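PDB 1YAC: YCAC GENE product from Escherichia coli, which probably acts as a hydrolase of the isochorismatase-like family, assembled as an octamer, although its substrate specificity is unknown. Local coordinates for residues 12-17 against 101-106; 47-52 against 171-176; 113-118 against 140-145; 135-140 against 160-165. All blocks are in the same frame, centred on the assembly; numbering follows the deposited sequence.

Contact 1 (12-17 against 101-106)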
loop_
_atom_site.group_PDB
_atom_site.type_symbol
_atom_site.label_atom_id
_atom_site.label_comp_id
_atom_site.label_asym_id
_atom_site.label_seq_id
_atom_site.Cartn_x
_atom_site.Cartn_y
_atom_site.Cartn_z
ATOM N N ASP A 12 6.192 -10.714 38.190
ATOM C CA ASP A 12 7.619 -10.666 37.907
ATOM C C ASP A 12 7.964 -9.781 36.708
ATOM O O ASP A 12 8.993 -9.977 36.050
ATOM C CB ASP A 12 8.182 -12.089 37.673
ATOM C CG ASP A 12 9.654 -12.202 37.997
ATOM O OD1 ASP A 12 10.257 -11.274 38.585
ATOM O OD2 ASP A 12 10.219 -13.243 37.659
ATOM N N ALA A 13 7.171 -8.735 36.499
ATOM C CA ALA A 13 7.378 -7.839 35.361
ATOM C C ALA A 13 7.326 -6.356 35.696
ATOM O O ALA A 13 6.497 -5.923 36.504
ATOM C CB ALA A 13 6.341 -8.141 34.263
ATOM N N ALA A 14 8.222 -5.591 35.081
ATOM C CA ALA A 14 8.250 -4.143 35.255
ATOM C C ALA A 14 8.067 -3.538 33.859
ATOM O O ALA A 14 8.384 -4.169 32.838
ATOM C CB ALA A 14 9.565 -3.682 35.861
ATOM N N VAL A 15 7.535 -2.328 33.815
ATOM C CA VAL A 15 7.305 -1.653 32.545
ATOM C C VAL A 15 8.239 -0.460 32.417
ATOM O O VAL A 15 8.349 0.335 33.354
ATOM C CB VAL A 15 5.835 -1.180 32.442
ATOM C CG1 VAL A 15 5.602 -0.386 31.142
ATOM C CG2 VAL A 15 4.905 -2.375 32.491
ATOM N N LEU A 16 8.950 -0.366 31.291
ATOM C CA LEU A 16 9.859 0.759 31.046
ATOM C C LEU A 16 9.296 1.573 29.891
ATOM O O LEU A 16 9.172 1.060 28.775
ATOM C CB LEU A 16 11.273 0.283 30.666
ATOM C CG LEU A 16 11.982 -0.837 31.441
ATOM C CD1 LEU A 16 13.444 -0.916 31.003
ATOM C CD2 LEU A 16 11.873 -0.640 32.933
ATOM N N LEU A 17 8.929 2.824 30.165
ATOM C CA LEU A 17 8.379 3.715 29.143
ATOM C C LEU A 17 9.473 4.729 28.830
ATOM O O LEU A 17 9.727 5.657 29.606
ATOM C CB LEU A 17 7.103 4.382 29.653
ATOM C CG LEU A 17 6.002 3.396 30.072
ATOM C CD1 LEU A 17 4.754 4.164 30.511
ATOM C CD2 LEU A 17 5.662 2.456 28.902
ATOM N N LYS A 101 16.594 -2.278 38.341
ATOM C CA LYS A 101 16.968 -3.375 39.227
ATOM C C LYS A 101 16.240 -3.322 40.565
ATOM O O LYS A 101 15.949 -4.365 41.152
ATOM C CB LYS A 101 18.486 -3.423 39.411
ATOM C CG LYS A 101 19.226 -3.791 38.112
ATOM C CD LYS A 101 20.721 -3.927 38.310
ATOM C CE LYS A 101 21.378 -4.372 37.020
ATOM N NZ LYS A 101 22.827 -4.634 37.193
ATOM N N ALA A 102 15.895 -2.119 41.023
ATOM C CA ALA A 102 15.195 -1.954 42.297
ATOM C C ALA A 102 13.776 -2.513 42.252
ATOM O O ALA A 102 13.166 -2.741 43.296
ATOM C CB ALA A 102 15.161 -0.491 42.711
ATOM N N THR A 103 13.218 -2.681 41.057
ATOM C CA THR A 103 11.870 -3.227 40.949
ATOM C C THR A 103 11.901 -4.698 41.367
ATOM O O THR A 103 10.884 -5.256 41.758
ATOM C CB THR A 103 11.308 -3.153 39.505
ATOM O OG1 THR A 103 12.041 -4.032 38.652
ATOM C CG2 THR A 103 11.389 -1.741 38.944
ATOM N N GLY A 104 13.069 -5.318 41.221
ATOM C CA GLY A 104 13.239 -6.715 41.568
ATOM C C GLY A 104 12.576 -7.653 40.575
ATOM O O GLY A 104 12.437 -8.851 40.850
ATOM N N LYS A 105 12.192 -7.128 39.411
ATOM C CA LYS A 105 11.516 -7.921 38.382
ATOM C C LYS A 105 12.465 -8.462 37.320
ATOM O O LYS A 105 13.328 -7.743 36.826
ATOM C CB LYS A 105 10.405 -7.102 37.709
ATOM C CG LYS A 105 9.409 -6.495 38.689
ATOM C CD LYS A 105 8.864 -7.523 39.653
ATOM C CE LYS A 105 7.930 -6.883 40.653
ATOM N NZ LYS A 105 7.423 -7.880 41.639
ATOM N N LYS A 106 12.279 -9.734 36.974
ATOM C CA LYS A 106 13.087 -10.415 35.968
ATOM C C LYS A 106 12.662 -10.051 34.529
ATOM O O LYS A 106 13.492 -10.044 33.607
ATOM C CB LYS A 106 12.953 -11.924 36.181
ATOM C CG LYS A 106 13.594 -12.822 35.132
ATOM C CD LYS A 106 15.073 -12.698 35.136
ATOM C CE LYS A 106 15.727 -13.860 34.431
ATOM N NZ LYS A 106 17.191 -13.826 34.727
#
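Lys105 lays the aliphatic part of its side chain along the backbone of Asp12 and Ala13, with CG 3.6 Å from Ala13 C and CD 3.8 Å from Asp12 CA. A bend at chi2 (-51°) turns the chain to run beside that backbone, and its NZ ends on the carbonyl oxygen of Asn11. Lys105 CB also faces Ala14, whose own CB sits 4.0 Å from it and 3.7 Å from Thr103 OG1. That hydroxyl is occupied on its own side of the contact: it takes the N-H of Lys105 in an ST turn and is bonded to Val100 O. The methyl of Ala14 packs against this turn by van der Waals contact alone. The polar link across the contact comes from Asp12, whose CG stands anti to the backbone N (chi1 -154°). OD1 receives the N-H of Lys106 at 3.0 Å along a nearly straight line, but from above the carboxylate plane, 57° out of it. OD2 lies 3.4 Å from Lys106 CB, as the two side chains run side by side in the same direction; Lys106 NZ goes on to Gly130 O. An alanine in place of Asp12 would probably leave the Lys106 N-H without this acceptor and the loop less firmly held just before strand 107-112, the sheet neighbour of strand 13-18. The chemistry is thus divided: methylenes cover backbone, while the carboxylate serves an amide; with Lys105 NZ 5.4 Å from Asp12 OD1, the lysine charge probably adds a mild attraction rather than a salt bridge.

Contact 2 (47-52 against 171-176); sequences AKYFNL and ELHRDW
Phe50 and Leu172 bring together the C-terminal ends of helices 33-49 and 165-173 in the three-layer alpha-beta-alpha sandwich. The Phe50 ring is covered on both faces. Leu172 CB stands over its centre on one side, 3.8 Å from the centroid and 7° off the normal, a well-aligned CH-pi contact; Tyr49 CD2, from the same segment as the phenylalanine, covers the opposite face. With neighbours above and below, the ring probably has little scope to tilt. His173 approaches differently, at the rim: its CD2 is 3.6 Å from Phe50 CE1, and the ring planes are turned 65° apart, neither lying over the other. The His173 CG is anti to the backbone N (chi1 -157°), which swings the imidazole toward Phe50 and the Tyr49 edge. There His173 NE2 comes to 3.4 Å from Tyr49 OH, a hydroxyl hydrogen-bonded to Asp179. Beyond Phe50, Asn51 has positive phi, and with Asn51 N bonded to Lys48 O and Leu52 N to Ala47 O the helix closes in a Schellman motif that brings Leu52 to the same apolar patch. On the far segment, Glu171 carries a salt bridge to Arg154 of the second subunit, placing the contact close to an oligomer interface. Leu52 and Leu172 reach toward each other tip to tip, the CD1 of Leu52 meeting the CD1 of Leu172 at 3.9 Å.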
loop_
_atom_site.group_PDB
_atom_site.type_symbol
_atom_site.label_atom_id
_atom_site.label_comp_id
_atom_site.label_asym_id
_atom_site.label_seq_id
_atom_site.Cartn_x
_atom_site.Cartn_y
_atom_site.Cartn_z
ATOM N N ALA A 47 -0.401 -1.083 32.537
ATOM C CA ALA A 47 0.646 -1.076 33.554
ATOM C C ALA A 47 0.007 -0.707 34.894
ATOM O O ALA A 47 0.285 -1.324 35.933
ATOM C CB ALA A 47 1.727 -0.074 33.199
ATOM N N LYS A 48 -0.866 0.290 34.857
ATOM C CA LYS A 48 -1.564 0.731 36.054
ATOM C C LYS A 48 -2.537 -0.346 36.544
ATOM O O LYS A 48 -2.547 -0.694 37.736
ATOM C CB LYS A 48 -2.313 2.037 35.772
ATOM C CG LYS A 48 -3.131 2.545 36.946
ATOM C CD LYS A 48 -2.512 3.763 37.602
ATOM C CE LYS A 48 -1.127 3.497 38.133
ATOM N NZ LYS A 48 -0.649 4.652 38.946
ATOM N N TYR A 49 -3.323 -0.892 35.619
ATOM C CA TYR A 49 -4.302 -1.928 35.953
ATOM C C TYR A 49 -3.675 -3.151 36.635
ATOM O O TYR A 49 -4.201 -3.662 37.629
ATOM C CB TYR A 49 -5.063 -2.374 34.702
ATOM C CG TYR A 49 -6.018 -3.522 34.967
ATOM C CD1 TYR A 49 -7.130 -3.353 35.791
ATOM C CD2 TYR A 49 -5.794 -4.779 34.415
ATOM C CE1 TYR A 49 -7.992 -4.409 36.057
ATOM C CE2 TYR A 49 -6.647 -5.839 34.677
ATOM C CZ TYR A 49 -7.747 -5.644 35.497
ATOM O OH TYR A 49 -8.619 -6.691 35.735
ATOM N N PHE A 50 -2.584 -3.649 36.058
ATOM C CA PHE A 50 -1.888 -4.797 36.606
ATOM C C PHE A 50 -0.958 -4.418 37.746
ATOM O O PHE A 50 -0.282 -5.286 38.294
ATOM C CB PHE A 50 -1.104 -5.525 35.510
ATOM C CG PHE A 50 -1.978 -6.228 34.517
ATOM C CD1 PHE A 50 -2.723 -7.345 34.902
ATOM C CD2 PHE A 50 -2.116 -5.740 33.219
ATOM C CE1 PHE A 50 -3.594 -7.961 34.013
ATOM C CE2 PHE A 50 -2.992 -6.354 32.318
ATOM C CZ PHE A 50 -3.732 -7.466 32.719
ATOM N N ASN A 51 -0.882 -3.130 38.084
ATOM C CA ASN A 51 -0.013 -2.707 39.181
ATOM C C ASN A 51 1.443 -3.094 38.983
ATOM O O ASN A 51 2.092 -3.552 39.917
ATOM C CB ASN A 51 -0.479 -3.326 40.498
ATOM C CG ASN A 51 -1.498 -2.499 41.189
ATOM O OD1 ASN A 51 -2.669 -2.840 41.235
ATOM N ND2 ASN A 51 -1.063 -1.426 41.770
ATOM N N LEU A 52 1.970 -2.914 37.781
ATOM C CA LEU A 52 3.354 -3.276 37.528
ATOM C C LEU A 52 4.277 -2.120 37.821
ATOM O O LEU A 52 3.975 -0.984 37.447
ATOM C CB LEU A 52 3.544 -3.669 36.061
ATOM C CG LEU A 52 2.601 -4.715 35.501
ATOM C CD1 LEU A 52 2.891 -4.868 33.995
ATOM C CD2 LEU A 52 2.768 -6.038 36.239
ATOM N N GLU A 171 -1.580 -11.977 28.262
ATOM C CA GLU A 171 -0.615 -12.889 28.857
ATOM C C GLU A 171 -0.473 -12.592 30.354
ATOM O O GLU A 171 -0.265 -13.498 31.161
ATOM C CB GLU A 171 0.734 -12.793 28.145
ATOM C CG GLU A 171 1.608 -14.029 28.351
ATOM C CD GLU A 171 2.731 -14.117 27.347
ATOM O OE1 GLU A 171 2.491 -14.696 26.277
ATOM O OE2 GLU A 171 3.850 -13.626 27.621
ATOM N N LEU A 172 -0.595 -11.322 30.722
ATOM C CA LEU A 172 -0.504 -10.919 32.121
ATOM C C LEU A 172 -1.740 -11.346 32.921
ATOM O O LEU A 172 -1.618 -11.848 34.045
ATOM C CB LEU A 172 -0.355 -9.400 32.232
ATOM C CG LEU A 172 1.001 -8.795 31.887
ATOM C CD1 LEU A 172 0.868 -7.289 31.737
ATOM C CD2 LEU A 172 2.007 -9.137 32.963
ATOM N N HIS A 173 -2.918 -11.137 32.345
ATOM C CA HIS A 173 -4.165 -11.439 33.021
ATOM C C HIS A 173 -4.408 -12.925 33.184
ATOM O O HIS A 173 -4.927 -13.361 34.219
ATOM C CB HIS A 173 -5.352 -10.809 32.277
ATOM C CG HIS A 173 -6.556 -10.586 33.142
ATOM N ND1 HIS A 173 -7.739 -11.272 32.968
ATOM C CD2 HIS A 173 -6.772 -9.711 34.153
ATOM C CE1 HIS A 173 -8.636 -10.822 33.829
ATOM N NE2 HIS A 173 -8.077 -9.877 34.559
ATOM N N ARG A 174 -4.117 -13.693 32.138
ATOM C CA ARG A 174 -4.287 -15.157 32.153
ATOM C C ARG A 174 -5.712 -15.689 32.178
ATOM O O ARG A 174 -6.048 -16.594 31.405
ATOM C CB ARG A 174 -3.559 -15.784 33.351
ATOM C CG ARG A 174 -2.079 -15.532 33.427
ATOM C CD ARG A 174 -1.335 -16.179 32.281
ATOM N NE ARG A 174 0.097 -15.951 32.438
ATOM C CZ ARG A 174 0.875 -16.659 33.250
ATOM N NH1 ARG A 174 0.355 -17.653 33.963
ATOM N NH2 ARG A 174 2.158 -16.340 33.391
ATOM N N ASP A 175 -6.563 -15.121 33.036
ATOM C CA ASP A 175 -7.944 -15.567 33.231
ATOM C C ASP A 175 -8.915 -14.424 33.445
ATOM O O ASP A 175 -8.773 -13.643 34.375
ATOM C CB ASP A 175 -8.000 -16.495 34.453
ATOM C CG ASP A 175 -9.230 -17.426 34.433
ATOM O OD1 ASP A 175 -10.385 -16.960 34.342
ATOM O OD2 ASP A 175 -9.013 -18.659 34.469
ATOM N N TRP A 176 -9.953 -14.398 32.619
ATOM C CA TRP A 176 -10.993 -13.374 32.692
ATOM C C TRP A 176 -11.584 -13.297 34.093
ATOM O O TRP A 176 -11.729 -12.208 34.660
ATOM C CB TRP A 176 -12.116 -13.691 31.706
ATOM C CG TRP A 176 -11.905 -13.205 30.323
ATOM C CD1 TRP A 176 -11.479 -13.936 29.251
ATOM C CD2 TRP A 176 -12.177 -11.885 29.832
ATOM N NE1 TRP A 176 -11.477 -13.153 28.119
ATOM C CE2 TRP A 176 -11.899 -11.890 28.448
ATOM C CE3 TRP A 176 -12.635 -10.701 30.431
ATOM C CZ2 TRP A 176 -12.065 -10.749 27.645
ATOM C CZ3 TRP A 176 -12.801 -9.569 29.632
ATOM C CH2 TRP A 176 -12.516 -9.604 28.255
#

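Contact 3 (113-118 against 140-145); sequences VVTEVC and SGTFNE
Thr142 OG1 donates to Glu116 OE1 in a short bond of 2.6 Å, met on the syn side of the carboxylate and 20° out of its plane; the same hydroxyl is also hydrogen-bonded to Thr147 OG1. Glu116 reaches it by setting CG between its backbone N and carbonyl carbon (chi1 76°) and bending again at chi2, which brings the carboxylate back over the loop. Its second oxygen is used too: OE2 lies 3.3 Å from Phe143 CE2, in the ring plane at the edge, where the ring hydrogens are slightly positive. Glu116 is thus engaged through both oxygens, OE1 by the Thr142 hydroxyl and OE2 by the rim of Phe143. Phe143 meets Phe166 of the third subunit edge to face, so the loop borders an interface. One step back, Gly141 O accepts the N-H of Thr115 at 2.9 Å from above its carbonyl plane, and a CA-H...O contact from Val114 CA at 3.1 Å joins it. Thr115 OG1 is tied to Ser140 indirectly: it donates to a water 2.7 Å away, which in turn donates to Ser140 O at 2.9 Å. The loop backbone is thus pinned to the first turn of helix 115-128. A cis peptide bond precedes Val114, immediately before that helix. In isochorismatase-like cysteine hydrolases such as N-carbamoylsarcosine amidohydrolase, a cis peptide shortly before the nucleophilic cysteine is a feature of the active site, and its position here ahead of Cys118 is consistent with that catalytic layout.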
loop_
_atom_site.group_PDB
_atom_site.type_symbol
_atom_site.label_atom_id
_atom_site.label_comp_id
_atom_site.label_asym_id
_atom_site.label_seq_id
_atom_site.Cartn_x
_atom_site.Cartn_y
_atom_site.Cartn_z
ATOM N N VAL A 113 10.243 5.722 22.089
ATOM C CA VAL A 113 10.546 6.289 20.780
ATOM C C VAL A 113 11.944 6.900 20.753
ATOM O O VAL A 113 12.405 7.431 21.765
ATOM C CB VAL A 113 9.430 7.294 20.249
ATOM C CG1 VAL A 113 8.300 7.496 21.239
ATOM C CG2 VAL A 113 10.016 8.622 19.773
ATOM N N VAL A 114 12.717 6.671 19.692
ATOM C CA VAL A 114 12.376 5.871 18.509
ATOM C C VAL A 114 12.721 4.403 18.755
ATOM O O VAL A 114 13.659 4.076 19.478
ATOM C CB VAL A 114 13.030 6.388 17.197
ATOM C CG1 VAL A 114 12.519 7.795 16.882
ATOM C CG2 VAL A 114 14.545 6.359 17.270
ATOM N N THR A 115 11.945 3.529 18.135
ATOM C CA THR A 115 12.115 2.062 18.269
ATOM C C THR A 115 13.537 1.519 18.192
ATOM O O THR A 115 13.980 0.815 19.093
ATOM C CB THR A 115 11.216 1.291 17.247
ATOM O OG1 THR A 115 9.953 1.911 17.164
ATOM C CG2 THR A 115 10.983 -0.110 17.663
ATOM N N GLU A 116 14.280 1.958 17.171
ATOM C CA GLU A 116 15.637 1.444 16.929
ATOM C C GLU A 116 16.744 2.041 17.825
ATOM O O GLU A 116 17.893 1.604 17.760
ATOM C CB GLU A 116 16.018 1.596 15.459
ATOM C CG GLU A 116 16.395 3.036 15.020
ATOM C CD GLU A 116 15.201 3.912 14.643
ATOM O OE1 GLU A 116 14.077 3.656 15.118
ATOM O OE2 GLU A 116 15.402 4.872 13.868
ATOM N N VAL A 117 16.385 3.042 18.637
ATOM C CA VAL A 117 17.350 3.668 19.528
ATOM C C VAL A 117 16.907 3.601 20.988
ATOM O O VAL A 117 17.436 2.812 21.766
ATOM C CB VAL A 117 17.611 5.146 19.147
ATOM C CG1 VAL A 117 18.476 5.829 20.218
ATOM C CG2 VAL A 117 18.312 5.214 17.797
ATOM N N CYS A 118 15.871 4.347 21.347
ATOM C CA CYS A 118 15.445 4.355 22.738
ATOM C C CYS A 118 14.845 3.065 23.255
ATOM O O CYS A 118 14.817 2.851 24.465
ATOM C CB CYS A 118 14.574 5.562 23.038
ATOM S SG CYS A 118 15.493 7.062 22.704
ATOM N N SER A 140 5.661 1.484 20.397
ATOM C CA SER A 140 6.995 2.028 20.133
ATOM C C SER A 140 6.904 2.594 18.723
ATOM O O SER A 140 6.262 1.994 17.867
ATOM C CB SER A 140 8.048 0.923 20.188
ATOM O OG SER A 140 8.096 0.351 21.491
ATOM N N GLY A 141 7.501 3.758 18.487
ATOM C CA GLY A 141 7.385 4.363 17.168
ATOM C C GLY A 141 8.687 4.834 16.569
ATOM O O GLY A 141 9.653 5.125 17.290
ATOM N N THR A 142 8.725 4.930 15.246
ATOM C CA THR A 142 9.936 5.358 14.575
ATOM C C THR A 142 9.618 6.028 13.244
ATOM O O THR A 142 8.441 6.249 12.916
ATOM C CB THR A 142 10.919 4.163 14.401
ATOM O OG1 THR A 142 12.123 4.604 13.758
ATOM C CG2 THR A 142 10.263 3.032 13.601
ATOM N N PHE A 143 10.668 6.354 12.492
ATOM C CA PHE A 143 10.544 7.044 11.211
ATOM C C PHE A 143 9.703 6.344 10.139
ATOM O O PHE A 143 8.792 6.945 9.573
ATOM C CB PHE A 143 11.941 7.333 10.628
ATOM C CG PHE A 143 12.855 8.067 11.570
ATOM C CD1 PHE A 143 12.795 9.460 11.687
ATOM C CD2 PHE A 143 13.759 7.364 12.370
ATOM C CE1 PHE A 143 13.615 10.140 12.592
ATOM C CE2 PHE A 143 14.584 8.032 13.282
ATOM C CZ PHE A 143 14.513 9.420 13.394
ATOM N N ASN A 144 9.973 5.064 9.897
ATOM C CA ASN A 144 9.286 4.341 8.841
ATOM C C ASN A 144 9.421 2.837 9.054
ATOM O O ASN A 144 10.020 2.404 10.036
ATOM C CB ASN A 144 9.863 4.760 7.469
ATOM C CG ASN A 144 11.380 4.606 7.394
ATOM O OD1 ASN A 144 11.894 3.497 7.482
ATOM N ND2 ASN A 144 12.102 5.730 7.250
ATOM N N GLU A 145 8.853 2.050 8.137
ATOM C CA GLU A 145 8.880 0.595 8.242
ATOM C C GLU A 145 10.263 -0.019 8.168
ATOM O O GLU A 145 10.509 -1.064 8.781
ATOM C CB GLU A 145 7.905 -0.057 7.251
ATOM C CG GLU A 145 6.443 0.192 7.653
ATOM C CD GLU A 145 5.420 -0.474 6.731
ATOM O OE1 GLU A 145 5.799 -1.359 5.931
ATOM O OE2 GLU A 145 4.223 -0.112 6.811
HETATM O O HOH W 1 7.860 1.327 15.567
#

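Contact 4 (135-140 against 160-165)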
loop_
_atom_site.group_PDB
_atom_site.type_symbol
_atom_site.label_atom_id
_atom_site.label_comp_id
_atom_site.label_asym_id
_atom_site.label_seq_id
_atom_site.Cartn_x
_atom_site.Cartn_y
_atom_site.Cartn_z
ATOM N N VAL A 135 9.281 -6.566 24.058
ATOM C CA VAL A 135 9.135 -5.271 23.396
ATOM C C VAL A 135 7.700 -5.073 22.919
ATOM O O VAL A 135 7.133 -5.968 22.285
ATOM C CB VAL A 135 10.093 -5.189 22.178
ATOM C CG1 VAL A 135 9.865 -3.908 21.386
ATOM C CG2 VAL A 135 11.538 -5.283 22.662
ATOM N N VAL A 136 7.086 -3.942 23.269
ATOM C CA VAL A 136 5.720 -3.665 22.823
ATOM C C VAL A 136 5.880 -2.893 21.510
ATOM O O VAL A 136 5.999 -1.666 21.494
ATOM C CB VAL A 136 4.929 -2.845 23.859
ATOM C CG1 VAL A 136 3.459 -2.903 23.537
ATOM C CG2 VAL A 136 5.159 -3.391 25.259
ATOM N N THR A 137 5.834 -3.629 20.406
ATOM C CA THR A 137 6.064 -3.063 19.081
ATOM C C THR A 137 5.015 -2.086 18.578
ATOM O O THR A 137 5.293 -1.298 17.670
ATOM C CB THR A 137 6.269 -4.172 18.031
ATOM O OG1 THR A 137 5.086 -4.967 17.944
ATOM C CG2 THR A 137 7.442 -5.065 18.417
ATOM N N ASP A 138 3.791 -2.193 19.098
ATOM C CA ASP A 138 2.751 -1.265 18.674
ATOM C C ASP A 138 2.616 -0.027 19.571
ATOM O O ASP A 138 1.782 0.841 19.304
ATOM C CB ASP A 138 1.415 -1.974 18.393
ATOM C CG ASP A 138 0.778 -2.580 19.624
ATOM O OD1 ASP A 138 1.433 -2.678 20.687
ATOM O OD2 ASP A 138 -0.404 -2.978 19.516
ATOM N N ALA A 139 3.456 0.062 20.606
ATOM C CA ALA A 139 3.491 1.227 21.492
ATOM C C ALA A 139 4.885 1.892 21.400
ATOM O O ALA A 139 5.262 2.704 22.250
ATOM C CB ALA A 139 3.170 0.841 22.935
ATOM N N SER A 140 5.661 1.484 20.397
ATOM C CA SER A 140 6.995 2.028 20.133
ATOM C C SER A 140 6.904 2.594 18.723
ATOM O O SER A 140 6.262 1.994 17.867
ATOM C CB SER A 140 8.048 0.923 20.188
ATOM O OG SER A 140 8.096 0.351 21.491
ATOM N N ALA A 160 14.958 -10.886 22.216
ATOM C CA ALA A 160 13.797 -10.140 22.716
ATOM C C ALA A 160 12.523 -10.768 22.164
ATOM O O ALA A 160 12.512 -11.271 21.037
ATOM C CB ALA A 160 13.875 -8.690 22.279
ATOM N N GLN A 161 11.469 -10.802 22.973
ATOM C CA GLN A 161 10.189 -11.328 22.515
ATOM C C GLN A 161 9.384 -10.121 22.023
ATOM O O GLN A 161 9.239 -9.127 22.739
ATOM C CB GLN A 161 9.459 -12.048 23.652
ATOM C CG GLN A 161 10.174 -13.315 24.120
ATOM C CD GLN A 161 9.307 -14.202 24.994
ATOM O OE1 GLN A 161 8.352 -14.817 24.512
ATOM N NE2 GLN A 161 9.637 -14.287 26.282
ATOM N N LEU A 162 8.937 -10.171 20.770
ATOM C CA LEU A 162 8.168 -9.078 20.194
ATOM C C LEU A 162 6.704 -9.319 20.496
ATOM O O LEU A 162 6.164 -10.367 20.159
ATOM C CB LEU A 162 8.391 -9.000 18.675
ATOM C CG LEU A 162 9.840 -8.868 18.191
ATOM C CD1 LEU A 162 9.816 -8.634 16.698
ATOM C CD2 LEU A 162 10.580 -7.738 18.902
ATOM N N MET A 163 6.089 -8.363 21.178
ATOM C CA MET A 163 4.690 -8.461 21.547
ATOM C C MET A 163 3.958 -7.142 21.265
ATOM O O MET A 163 4.565 -6.135 20.869
ATOM C CB MET A 163 4.571 -8.853 23.036
ATOM C CG MET A 163 4.825 -10.369 23.309
ATOM S SD MET A 163 4.585 -10.780 25.014
ATOM C CE MET A 163 2.863 -11.060 25.071
ATOM N N THR A 164 2.638 -7.177 21.389
ATOM C CA THR A 164 1.827 -5.984 21.176
ATOM C C THR A 164 0.979 -5.806 22.435
ATOM O O THR A 164 0.757 -6.778 23.161
ATOM C CB THR A 164 1.034 -6.071 19.841
ATOM O OG1 THR A 164 0.513 -7.390 19.661
ATOM C CG2 THR A 164 1.991 -5.775 18.671
ATOM N N TRP A 165 0.505 -4.591 22.698
ATOM C CA TRP A 165 -0.201 -4.339 23.950
ATOM C C TRP A 165 -1.348 -5.254 24.336
ATOM O O TRP A 165 -1.434 -5.660 25.491
ATOM C CB TRP A 165 -0.559 -2.842 24.136
ATOM C CG TRP A 165 -1.810 -2.388 23.454
ATOM C CD1 TRP A 165 -1.901 -1.702 22.275
ATOM C CD2 TRP A 165 -3.154 -2.607 23.902
ATOM N NE1 TRP A 165 -3.224 -1.486 21.961
ATOM C CE2 TRP A 165 -4.014 -2.033 22.942
ATOM C CE3 TRP A 165 -3.716 -3.238 25.025
ATOM C CZ2 TRP A 165 -5.407 -2.070 23.066
ATOM C CZ3 TRP A 165 -5.097 -3.277 25.149
ATOM C CH2 TRP A 165 -5.929 -2.697 24.175
#
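Asp138 reaches across to Thr164 and Trp165, and each atom of its side chain finds a partner. CB lies 3.9 Å from Thr164 CG2. CG sits between the backbone N and the carbonyl carbon (chi1 66°), which directs the carboxylate to Thr164 and the Trp165 N-H; it passes 3.5 Å from Thr164 CB, the two side chains crossing at about a right angle. At the tip, OD1 takes the N-H of Trp165 at 2.9 Å, on the syn side and 17° out of the carboxylate plane, while OD2 rests 3.4 Å from Trp165 CD1 with carboxylate and indole planes only 24° apart. Thr164 holds the N-cap position of helix 165-173 but makes no capping bond itself, so the aspartate supplies an acceptor there. A leucine in place of Asp138 would probably leave the Trp165 N-H, at the start of helix 165-173, without this acceptor. The indole NE1 is held separately, by Asn39. Alongside, the backbones pair in parallel: Met163 N binds Val135 O at 2.8 Å, and Met163 O receives Thr137 N, also at 2.8 Å. Val135 CB and Leu162 CD2 pack 4.2 Å apart on the sheet face covered by helix 145-158. Strand, helix and neighbouring parallel strand together form a beta-alpha-beta crossover at the sheet margin of this isochorismatase-like domain.

In the fold
Contacts 1 and 4 both reach the parallel sheet, their centres 16 Å apart, while contact 2 joins the two by touching each. Val15 CG2 of contact 1 lies 3.5 Å from Leu52 CD1 of contact 2, and Glu171 OE2 of contact 2 lies 3.8 Å from Met163 CE of contact 4. Contact 3 shares Ser140 with contact 4, centre to centre about 12 Å, and sits across the middle of the chain from contact 1, about 22 Å away between centres. It includes Cys118, the probable nucleophile by analogy with related hydrolases. Contacts 2 and 4 both meet the second subunit, and contact 3 the third, so fold and octamer share residues.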